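Local coordinates for protein ferredoxin (Thauera aromatica, PDB 1RGV) that carries electrons by means of two [4Fe-4S] clusters and serves as the electron donor of 4-hydroxybenzoyl-CoA reductase, at residues L2-D7 / Y30-T35. Numbering follows the deposited sequence.
With SF4 (iron/sulfur cluster), chain B.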
ATOM      1  N   LEU A   2       3.412   3.106   2.396  1.00 34.58           N
ATOM      2  CA  LEU A   2       3.536   3.728   1.086  1.00 35.02           C
ATOM      3  C   LEU A   2       2.355   4.667   0.892  1.00 35.55           C
ATOM      4  O   LEU A   2       1.462   4.738   1.735  1.00 36.31           O
ATOM      5  CB  LEU A   2       3.532   2.664  -0.018  1.00 34.48           C
ATOM      6  CG  LEU A   2       4.555   1.530   0.107  1.00 33.89           C
ATOM      7  CD1 LEU A   2       4.532   0.681  -1.151  1.00 32.03           C
ATOM      8  CD2 LEU A   2       5.941   2.116   0.328  1.00 33.68           C
ATOM      9  N   TYR A   3       2.360   5.398  -0.214  1.00 35.83           N
ATOM     10  CA  TYR A   3       1.272   6.313  -0.512  1.00 36.03           C
ATOM     11  C   TYR A   3       1.234   6.490  -2.024  1.00 36.81           C
ATOM     12  O   TYR A   3       2.189   6.126  -2.711  1.00 37.49           O
ATOM     13  CB  TYR A   3       1.485   7.641   0.215  1.00 35.19           C
ATOM     14  CG  TYR A   3       2.276   8.674  -0.538  1.00 36.24           C
ATOM     15  CD1 TYR A   3       1.631   9.727  -1.185  1.00 37.06           C
ATOM     16  CD2 TYR A   3       3.669   8.627  -0.577  1.00 36.96           C
ATOM     17  CE1 TYR A   3       2.352  10.714  -1.849  1.00 38.45           C
ATOM     18  CE2 TYR A   3       4.404   9.612  -1.238  1.00 37.94           C
ATOM     19  CZ  TYR A   3       3.739  10.655  -1.872  1.00 39.10           C
ATOM     20  OH  TYR A   3       4.451  11.647  -2.519  1.00 40.21           O
ATOM     21  N   ILE A   4       0.140   7.032  -2.548  1.00 37.27           N
ATOM     22  CA  ILE A   4       0.012   7.194  -3.991  1.00 37.52           C
ATOM     23  C   ILE A   4       0.200   8.616  -4.535  1.00 40.21           C
ATOM     24  O   ILE A   4      -0.382   9.579  -4.030  1.00 39.32           O
ATOM     25  CB  ILE A   4      -1.344   6.632  -4.458  1.00 34.90           C
ATOM     26  CG1 ILE A   4      -1.437   5.155  -4.053  1.00 31.69           C
ATOM     27  CG2 ILE A   4      -1.503   6.813  -5.962  1.00 33.75           C
ATOM     28  CD1 ILE A   4      -2.805   4.534  -4.253  1.00 28.81           C
ATOM     29  N   ASN A   5       1.038   8.712  -5.570  1.00 43.46           N
ATOM     30  CA  ASN A   5       1.359   9.961  -6.260  1.00 46.08           C
ATOM     31  C   ASN A   5       0.128  10.579  -6.871  1.00 47.66           C
ATOM     32  O   ASN A   5      -0.981  10.067  -6.730  1.00 48.54           O
ATOM     33  CB  ASN A   5       2.326   9.711  -7.417  1.00 47.17           C
ATOM     34  CG  ASN A   5       3.753   9.961  -7.047  1.00 49.38           C
ATOM     35  OD1 ASN A   5       4.040  10.516  -5.987  1.00 51.54           O
ATOM     36  ND2 ASN A   5       4.672   9.565  -7.928  1.00 49.81           N
ATOM     37  N   ASP A   6       0.346  11.677  -7.582  1.00 49.04           N
ATOM     38  CA  ASP A   6      -0.733  12.355  -8.264  1.00 49.62           C
ATOM     39  C   ASP A   6      -0.687  11.878  -9.712  1.00 48.99           C
ATOM     40  O   ASP A   6      -1.510  12.269 -10.538  1.00 49.03           O
ATOM     41  CB  ASP A   6      -0.546  13.865  -8.196  1.00 52.20           C
ATOM     42  CG  ASP A   6      -1.869  14.602  -8.166  1.00 56.75           C
ATOM     43  OD1 ASP A   6      -2.733  14.330  -9.039  1.00 58.25           O
ATOM     44  OD2 ASP A   6      -2.051  15.451  -7.266  1.00 59.73           O
ATOM     45  N   ASP A   7       0.288  11.026 -10.016  1.00 48.28           N
ATOM     46  CA  ASP A   7       0.415  10.479 -11.359  1.00 47.85           C
ATOM     47  C   ASP A   7      -0.508   9.279 -11.495  1.00 47.59           C
ATOM     48  O   ASP A   7      -0.571   8.638 -12.546  1.00 48.34           O
ATOM     49  CB  ASP A   7       1.854  10.052 -11.651  1.00 47.26           C
ATOM     50  CG  ASP A   7       2.794  11.230 -11.794  1.00 47.05           C
ATOM     51  OD1 ASP A   7       2.321  12.334 -12.142  1.00 46.68           O
ATOM     52  OD2 ASP A   7       4.008  11.047 -11.573  1.00 47.53           O
ATOM     53  N   TYR A  30      -6.178   7.414  -6.276  1.00 38.95           N
ATOM     54  CA  TYR A  30      -6.479   6.471  -5.206  1.00 37.71           C
ATOM     55  C   TYR A  30      -5.718   6.826  -3.930  1.00 37.51           C
ATOM     56  O   TYR A  30      -4.657   7.455  -3.980  1.00 37.57           O
ATOM     57  CB  TYR A  30      -6.131   5.056  -5.656  1.00 37.35           C
ATOM     58  CG  TYR A  30      -7.176   4.428  -6.552  1.00 37.49           C
ATOM     59  CD1 TYR A  30      -7.819   5.177  -7.541  1.00 37.24           C
ATOM     60  CD2 TYR A  30      -7.515   3.078  -6.422  1.00 36.99           C
ATOM     61  CE1 TYR A  30      -8.772   4.594  -8.376  1.00 36.45           C
ATOM     62  CE2 TYR A  30      -8.465   2.488  -7.255  1.00 36.42           C
ATOM     63  CZ  TYR A  30      -9.086   3.252  -8.227  1.00 36.16           C
ATOM     64  OH  TYR A  30     -10.017   2.676  -9.055  1.00 35.84           O
ATOM     65  N   VAL A  31      -6.262   6.414  -2.787  1.00 36.79           N
ATOM     66  CA  VAL A  31      -5.658   6.720  -1.494  1.00 36.09           C
ATOM     67  C   VAL A  31      -5.338   5.487  -0.643  1.00 36.64           C
ATOM     68  O   VAL A  31      -6.145   4.559  -0.549  1.00 37.42           O
ATOM     69  CB  VAL A  31      -6.587   7.634  -0.671  1.00 34.53           C
ATOM     70  CG1 VAL A  31      -5.842   8.172   0.536  1.00 34.63           C
ATOM     71  CG2 VAL A  31      -7.117   8.763  -1.544  1.00 33.13           C
ATOM     72  N   ILE A  32      -4.159   5.490  -0.023  1.00 35.84           N
ATOM     73  CA  ILE A  32      -3.735   4.391   0.839  1.00 35.98           C
ATOM     74  C   ILE A  32      -3.898   4.792   2.304  1.00 37.18           C
ATOM     75  O   ILE A  32      -3.584   5.920   2.685  1.00 37.58           O
ATOM     76  CB  ILE A  32      -2.248   4.018   0.617  1.00 35.04           C
ATOM     77  CG1 ILE A  32      -2.076   3.310  -0.727  1.00 34.20           C
ATOM     78  CG2 ILE A  32      -1.747   3.142   1.765  1.00 32.48           C
ATOM     79  CD1 ILE A  32      -0.630   2.936  -1.032  1.00 33.07           C
ATOM     80  N   ASP A  33      -4.394   3.869   3.120  1.00 37.86           N
ATOM     81  CA  ASP A  33      -4.566   4.142   4.535  1.00 39.01           C
ATOM     82  C   ASP A  33      -3.260   3.740   5.199  1.00 38.73           C
ATOM     83  O   ASP A  33      -2.966   2.552   5.329  1.00 38.83           O
ATOM     84  CB  ASP A  33      -5.708   3.304   5.106  1.00 42.36           C
ATOM     85  CG  ASP A  33      -6.128   3.757   6.501  1.00 45.55           C
ATOM     86  OD1 ASP A  33      -5.237   4.129   7.302  1.00 45.68           O
ATOM     87  OD2 ASP A  33      -7.349   3.729   6.795  1.00 46.80           O
ATOM     88  N   PRO A  34      -2.449   4.723   5.616  1.00 38.35           N
ATOM     89  CA  PRO A  34      -1.171   4.402   6.262  1.00 39.21           C
ATOM     90  C   PRO A  34      -1.354   3.445   7.440  1.00 40.17           C
ATOM     91  O   PRO A  34      -0.427   2.733   7.837  1.00 40.31           O
ATOM     92  CB  PRO A  34      -0.637   5.777   6.680  1.00 38.17           C
ATOM     93  CG  PRO A  34      -1.877   6.598   6.837  1.00 37.35           C
ATOM     94  CD  PRO A  34      -2.716   6.169   5.666  1.00 37.17           C
ATOM     95  N   THR A  35      -2.569   3.429   7.975  1.00 41.19           N
ATOM     96  CA  THR A  35      -2.932   2.573   9.096  1.00 42.54           C
ATOM     97  C   THR A  35      -2.986   1.090   8.720  1.00 43.67           C
ATOM     98  O   THR A  35      -2.658   0.220   9.531  1.00 43.98           O
ATOM     99  CB  THR A  35      -4.302   3.006   9.659  1.00 42.38           C
ATOM    100  OG1 THR A  35      -4.103   4.069  10.595  1.00 42.85           O
ATOM    101  CG2 THR A  35      -5.033   1.846  10.325  1.00 42.32           C
TER
HETATM  102 FE1  SF4 B 101      -1.091   2.606 -10.030  1.00 43.07          FE
HETATM  103 FE2  SF4 B 101      -3.310   1.843  -8.435  1.00 42.66          FE
HETATM  104 FE3  SF4 B 101      -3.002   4.384  -9.385  1.00 43.33          FE
HETATM  105 FE4  SF4 B 101      -3.574   2.270 -11.099  1.00 44.81          FE
HETATM  106  S1  SF4 B 101      -4.921   3.128  -9.333  1.00 42.92           S
HETATM  107  S2  SF4 B 101      -2.293   3.898 -11.328  1.00 43.64           S
HETATM  108  S3  SF4 B 101      -2.478   0.642 -10.044  1.00 43.24           S
HETATM  109  S4  SF4 B 101      -1.727   3.444  -7.962  1.00 43.03           S
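Ile-4 and Ile-32 cross at about a right angle between residues 2-7 and 30-35, with CD1 of Ile-4 3.8 Å from CG1 of Ile-32. Apolar side chains carry the contact, some of them resting on backbone carbonyls; no hydrogen bond joins the two segments. Ile-4 suits its place because its two branches do separate work. CG1 lies beside the backbone N (chi1 -58°), and the extended arm beyond it carries CD1 alongside Tyr-30, to 3.6 Å from CB of that residue. The other branch, CG2, faces one of the two [4Fe-4S] clusters, the one whose ligands include Cys-8, and stands 3.9 Å from its sulfide S4, while CB rests 3.4 Å from the carbonyl O of Tyr-30. With an alanine here both outer branches go, which would probably open a gap between Tyr-30, Ile-32 and the cluster and leave the side chain of Ile-32 freer to turn.

Tyr-30 meets Ile-4 through its CB; beyond that its ring leads away from residues 2-7 and turns one face to sulfide S1 of the same cluster. S1 sits over the ring centre, 3.7 Å above its plane. A tyrosine fits because its face can cover the inorganic sulfur while its OH, at the far end, is hydrogen-bonded to Asp-12 OD2.

Ile-32 is branched at CB as well, which suits its strand, 31-32. Its CG2 meets the carbonyl O of Leu-2 at 3.6 Å, and CD1 approaches CB of Leu-2 at 4.3 Å. Leu-2 and Ile-32 also touch the second cluster, whereas Ile-23 of the neighbouring strand packs on both Tyr-30 and Ile-32. Such an apolar lining, running from one cluster to the other beside a short antiparallel hairpin, is characteristic of the bacterial 2[4Fe-4S] ferredoxin fold.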